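Local coordinates for uncharacterized protein (PDB 4QEY), which is of unknown function but belongs to the DUF4425 family, a beta-sandwich group probably related to PLAT/LH2 and C2-like calcium-binding lipoprotein domains, at residues I30-A35 with D53-N58; A34-G39 with C67-E72. One frame throughout, in Å; residues are numbered along the deposited sequence.

Interaction 1 (I30-A35 with D53-N58); sequences IAFGAA and DSYLVN
Phe-32 and Tyr-55 pair through both backbone and ring, showing how an edge strand is zipped to its neighbour by the backbone, with two rings side by side on one face. Phe-32 N gives its hydrogen to Tyr-55 O at 2.7 Å, and Tyr-55 N returns the bond to Phe-32 O. One further such pair lies two residues along, where Ile-30 N binds Val-57 O at 3.0 Å and Val-57 N binds Ile-30 O. Between them sits the non-hydrogen-bonded pair Ala-31 and Leu-56, whose side chains meet on the other face, Ala-31 CB to Leu-56 CG at 4.0 Å. The two strands run antiparallel, and 55-57 is an outermost strand of one four-stranded sheet in a beta-sandwich; Phe-32 and Ile-30 face strands 13-21 and 64-68 of the second sheet. Phe-32 CB lies 3.8 Å from Tyr-55 O. A chi1 of -57° sets CG beside the backbone N and swings the ring edge to that oxygen, CD1 meeting it in plane at 3.6 Å. CD1 also touches Tyr-55 CD2, and CE1 follows at 3.9 Å from the same carbon. On its far edge CD2 reaches Cys-67, and the ring packs on Ile-15, Val-17 and Ile-65. The two ring planes, at 21°, are slid apart with little overlap, centroids 5.8 Å distant. Val-57 CG2 lies over one face of the tyrosine ring, toward its rim. Replacing Phe-32 by alanine would probably leave a gap beside these second-sheet residues and Tyr-55 CD2 without its aromatic neighbour. Ile-30 and Val-57 point the same way alongside each other, Ile-30 CG1 meeting Val-57 CB.

Interaction 2 (A34-G39 with C67-E72); sequences AANTGG and CQTGKE
Thr-37 N donates to Glu-72 O at 3.0 Å, nearly in line with the carbonyl, and this bond is the direct polar link between the two loops. Side chains of Thr-37 and Asn-36 also lie near this carbonyl. Thr-37 CG2 comes within 3.5 Å of Glu-72 O, while Thr-37 OG1 lies against Glu-72 CB at an oblique crossing. Asn-36 brings its amide to the other residue's backbone: CG is placed beside the backbone N (chi1 -86°), which lays OD1 next to Glu-72 C at 3.3 Å, a contact without a hydrogen bond. From ND2 a weak bond reaches a water, which accepts a second, firmer one from Gly-70 N at 2.8 Å, a weaker water-mediated link between the end of the strand and the 69-72 loop. Farther in, Ala-34 CB and Thr-69 CG2 form the apolar part of the contact.

What positions these groups lies in the second shell. Residues 36-39 make a type I beta turn in which Asn-36 N binds Gly-39 O at 2.8 Å and a weak bond runs back, presenting Thr-37 N to Glu-72. Thr-69 OG1 donates to Gly-70 O on an in-plane lone pair at 3.0 Å and accepts from His-13 N, fixing the rotation that turns CG2 to Ala-34. Met-76 and Ala-41 pack around Ala-34 and Thr-69. The Thr-37 to Glu-72 bond lies just beyond the ladder of strand 26-36 with 73-84, in which the Ala-35 backbone is hydrogen-bonded to Ser-74 and Met-75, just where the chain leaves strand 64-68 of one sheet and enters 73-84 of the other, at one end of the sandwich.

How the interactions relate
Interactions 1 and 2 are two uses of a single strand, 26-36, with Ala-34 and Ala-35 common to both. Their centres lie about 13 Å apart, and they meet at Cys-67: Phe-32 CD2 is 3.6 Å from Cys-67 CB, and Tyr-55 CD2 is 4.0 Å from Cys-67 SG. The aromatic pair of interaction 1 thus packs on the strand whose exit loop supplies interaction 2. One contact joins 26-36 to an edge strand within its sheet; the other joins its end to the loop arriving from the opposite sheet. A bound di(hydroxyethyl)ether, probably from crystallisation, lies about 4 Å from the Ala-31 side chain.

Interaction 1 (I30-A35 with D53-N58)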
loop_
_atom_site.group_PDB
_atom_site.type_symbol
_atom_site.label_atom_id
_atom_site.label_comp_id
_atom_site.label_asym_id
_atom_site.label_seq_id
_atom_site.Cartn_x
_atom_site.Cartn_y
_atom_site.Cartn_z
ATOM N N ILE A 30 5.297 -0.937 -4.216
ATOM C CA ILE A 30 4.031 -1.444 -3.696
ATOM C C ILE A 30 3.234 -2.096 -4.847
ATOM O O ILE A 30 3.345 -1.709 -6.008
ATOM C CB ILE A 30 3.199 -0.380 -2.936
ATOM C CG1 ILE A 30 2.928 0.867 -3.782
ATOM C CG2 ILE A 30 3.880 0.015 -1.616
ATOM C CD1 ILE A 30 2.147 2.049 -3.055
ATOM N N ALA A 31 2.512 -3.165 -4.501
ATOM C CA ALA A 31 1.667 -3.916 -5.409
ATOM C C ALA A 31 0.304 -4.117 -4.779
ATOM O O ALA A 31 0.214 -4.479 -3.609
ATOM C CB ALA A 31 2.312 -5.253 -5.759
ATOM N N PHE A 32 -0.751 -3.830 -5.542
ATOM C CA PHE A 32 -2.149 -3.977 -5.132
ATOM C C PHE A 32 -2.857 -4.986 -6.005
ATOM O O PHE A 32 -2.662 -5.025 -7.234
ATOM C CB PHE A 32 -2.905 -2.651 -5.186
ATOM C CG PHE A 32 -2.362 -1.500 -4.380
ATOM C CD1 PHE A 32 -1.397 -0.653 -4.915
ATOM C CD2 PHE A 32 -2.906 -1.183 -3.138
ATOM C CE1 PHE A 32 -0.944 0.459 -4.201
ATOM C CE2 PHE A 32 -2.472 -0.057 -2.431
ATOM C CZ PHE A 32 -1.493 0.761 -2.969
ATOM N N GLY A 33 -3.666 -5.799 -5.351
ATOM C CA GLY A 33 -4.485 -6.827 -5.971
ATOM C C GLY A 33 -5.814 -6.882 -5.261
ATOM O O GLY A 33 -5.869 -6.662 -4.048
ATOM N N ALA A 34 -6.894 -7.144 -6.005
ATOM C CA ALA A 34 -8.212 -7.202 -5.411
ATOM C C ALA A 34 -9.113 -8.231 -6.099
ATOM O O ALA A 34 -8.828 -8.712 -7.207
ATOM C CB ALA A 34 -8.863 -5.834 -5.468
ATOM N N ALA A 35 -10.212 -8.557 -5.412
ATOM C CA ALA A 35 -11.231 -9.489 -5.872
ATOM C C ALA A 35 -12.624 -8.897 -5.715
ATOM O O ALA A 35 -12.887 -8.191 -4.738
ATOM C CB ALA A 35 -11.131 -10.788 -5.087
ATOM N N ASP A 53 -6.210 -4.293 -13.689
ATOM C CA ASP A 53 -6.654 -5.315 -12.738
ATOM C C ASP A 53 -5.561 -5.666 -11.714
ATOM O O ASP A 53 -5.781 -6.469 -10.807
ATOM C CB ASP A 53 -7.077 -6.563 -13.499
ATOM C CG ASP A 53 -8.175 -6.327 -14.517
ATOM O OD1 ASP A 53 -8.905 -5.326 -14.378
ATOM O OD2 ASP A 53 -8.280 -7.127 -15.473
ATOM N N SER A 54 -4.394 -5.070 -11.869
ATOM C CA SER A 54 -3.258 -5.156 -10.954
ATOM C C SER A 54 -2.604 -3.794 -10.927
ATOM O O SER A 54 -2.450 -3.200 -11.995
ATOM C CB SER A 54 -2.278 -6.255 -11.364
ATOM O OG SER A 54 -1.487 -5.848 -12.469
ATOM N N TYR A 55 -2.245 -3.274 -9.753
ATOM C CA TYR A 55 -1.614 -1.961 -9.705
ATOM C C TYR A 55 -0.267 -2.087 -8.995
ATOM O O TYR A 55 -0.190 -2.375 -7.806
ATOM C CB TYR A 55 -2.542 -0.936 -9.043
ATOM C CG TYR A 55 -2.005 0.470 -9.009
ATOM C CD1 TYR A 55 -1.517 1.079 -10.168
ATOM C CD2 TYR A 55 -2.130 1.254 -7.863
ATOM C CE1 TYR A 55 -1.037 2.383 -10.147
ATOM C CE2 TYR A 55 -1.695 2.578 -7.843
ATOM C CZ TYR A 55 -1.159 3.141 -8.992
ATOM O OH TYR A 55 -0.729 4.443 -8.975
ATOM N N LEU A 56 0.790 -1.959 -9.776
ATOM C CA LEU A 56 2.182 -2.078 -9.337
ATOM C C LEU A 56 2.905 -0.741 -9.522
ATOM O O LEU A 56 2.948 -0.215 -10.635
ATOM C CB LEU A 56 2.887 -3.198 -10.120
ATOM C CG LEU A 56 2.673 -4.677 -9.667
ATOM C CD1 LEU A 56 1.196 -5.142 -9.673
ATOM C CD2 LEU A 56 3.427 -5.613 -10.569
ATOM N N VAL A 57 3.406 -0.154 -8.425
ATOM C CA VAL A 57 4.149 1.106 -8.453
ATOM C C VAL A 57 5.575 0.857 -7.928
ATOM O O VAL A 57 5.758 0.561 -6.744
ATOM C CB VAL A 57 3.451 2.244 -7.654
ATOM C CG1 VAL A 57 4.059 3.608 -7.995
ATOM C CG2 VAL A 57 1.955 2.265 -7.907
ATOM N N ASN A 58 6.573 0.962 -8.802
ATOM C CA ASN A 58 7.978 0.836 -8.403
ATOM C C ASN A 58 8.527 2.202 -8.086
ATOM O O ASN A 58 8.206 3.159 -8.798
ATOM C CB ASN A 58 8.816 0.157 -9.488
ATOM C CG ASN A 58 8.548 -1.309 -9.656
ATOM O OD1 ASN A 58 8.293 -2.056 -8.699
ATOM N ND2 ASN A 58 8.709 -1.771 -10.875
#

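Interaction 2 (A34-G39 with C67-E72)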
loop_
_atom_site.group_PDB
_atom_site.type_symbol
_atom_site.label_atom_id
_atom_site.label_comp_id
_atom_site.label_asym_id
_atom_site.label_seq_id
_atom_site.Cartn_x
_atom_site.Cartn_y
_atom_site.Cartn_z
ATOM N N ALA A 34 -6.894 -7.144 -6.005
ATOM C CA ALA A 34 -8.212 -7.202 -5.411
ATOM C C ALA A 34 -9.113 -8.231 -6.099
ATOM O O ALA A 34 -8.828 -8.712 -7.207
ATOM C CB ALA A 34 -8.863 -5.834 -5.468
ATOM N N ALA A 35 -10.212 -8.557 -5.412
ATOM C CA ALA A 35 -11.231 -9.489 -5.872
ATOM C C ALA A 35 -12.624 -8.897 -5.715
ATOM O O ALA A 35 -12.887 -8.191 -4.738
ATOM C CB ALA A 35 -11.131 -10.788 -5.087
ATOM N N ASN A 36 -13.510 -9.176 -6.691
ATOM C CA ASN A 36 -14.922 -8.781 -6.662
ATOM C C ASN A 36 -15.763 -10.020 -6.470
ATOM O O ASN A 36 -15.245 -11.140 -6.549
ATOM C CB ASN A 36 -15.360 -7.997 -7.931
ATOM C CG ASN A 36 -15.124 -6.495 -7.912
ATOM O OD1 ASN A 36 -14.767 -5.894 -6.907
ATOM N ND2 ASN A 36 -15.354 -5.827 -9.020
ATOM N N THR A 37 -17.059 -9.829 -6.222
ATOM C CA THR A 37 -18.001 -10.937 -6.077
ATOM C C THR A 37 -18.177 -11.639 -7.458
ATOM O O THR A 37 -18.501 -12.825 -7.504
ATOM C CB THR A 37 -19.337 -10.447 -5.492
ATOM O OG1 THR A 37 -19.944 -9.489 -6.366
ATOM C CG2 THR A 37 -19.176 -9.860 -4.094
ATOM N N GLY A 38 -17.909 -10.906 -8.544
ATOM C CA GLY A 38 -17.991 -11.409 -9.912
ATOM C C GLY A 38 -16.744 -12.108 -10.431
ATOM O O GLY A 38 -16.846 -12.959 -11.320
ATOM N N GLY A 39 -15.576 -11.741 -9.893
ATOM C CA GLY A 39 -14.279 -12.293 -10.276
ATOM C C GLY A 39 -13.124 -11.351 -9.984
ATOM O O GLY A 39 -12.977 -10.884 -8.849
ATOM N N CYS A 67 -5.493 3.041 -3.899
ATOM C CA CYS A 67 -6.044 2.062 -4.823
ATOM C C CYS A 67 -7.377 1.550 -4.257
ATOM O O CYS A 67 -7.462 1.275 -3.065
ATOM C CB CYS A 67 -5.053 0.934 -5.077
ATOM S SG CYS A 67 -5.546 -0.176 -6.410
ATOM N N GLN A 68 -8.425 1.478 -5.095
ATOM C CA GLN A 68 -9.753 1.013 -4.671
ATOM C C GLN A 68 -10.459 0.195 -5.758
ATOM O O GLN A 68 -10.119 0.300 -6.934
ATOM C CB GLN A 68 -10.652 2.205 -4.276
ATOM C CG GLN A 68 -11.031 3.123 -5.438
ATOM C CD GLN A 68 -11.651 4.402 -4.992
ATOM O OE1 GLN A 68 -11.025 5.209 -4.315
ATOM N NE2 GLN A 68 -12.855 4.661 -5.458
ATOM N N THR A 69 -11.468 -0.587 -5.342
ATOM C CA THR A 69 -12.349 -1.373 -6.203
ATOM C C THR A 69 -13.671 -0.630 -6.419
ATOM O O THR A 69 -13.858 0.481 -5.920
ATOM C CB THR A 69 -12.628 -2.777 -5.600
ATOM O OG1 THR A 69 -13.348 -2.638 -4.382
ATOM C CG2 THR A 69 -11.410 -3.597 -5.395
ATOM N N GLY A 70 -14.603 -1.298 -7.088
ATOM C CA GLY A 70 -15.965 -0.828 -7.268
ATOM C C GLY A 70 -16.760 -1.244 -6.053
ATOM O O GLY A 70 -16.185 -1.793 -5.102
ATOM N N LYS A 71 -18.085 -1.007 -6.074
ATOM C CA LYS A 71 -19.000 -1.304 -4.964
ATOM C C LYS A 71 -19.112 -2.819 -4.670
ATOM O O LYS A 71 -19.563 -3.174 -3.581
ATOM C CB LYS A 71 -20.401 -0.742 -5.267
ATOM N N GLU A 72 -18.721 -3.699 -5.619
ATOM C CA GLU A 72 -18.866 -5.148 -5.460
ATOM C C GLU A 72 -17.540 -5.836 -5.075
ATOM O O GLU A 72 -17.433 -7.062 -5.185
ATOM C CB GLU A 72 -19.430 -5.779 -6.745
ATOM C CG GLU A 72 -20.953 -5.881 -6.758
ATOM C CD GLU A 72 -21.783 -4.612 -6.680
ATOM O OE1 GLU A 72 -21.359 -3.571 -7.231
ATOM O OE2 GLU A 72 -22.904 -4.683 -6.126
HETATM O O HOH W 1 -13.391 -2.931 -8.979
#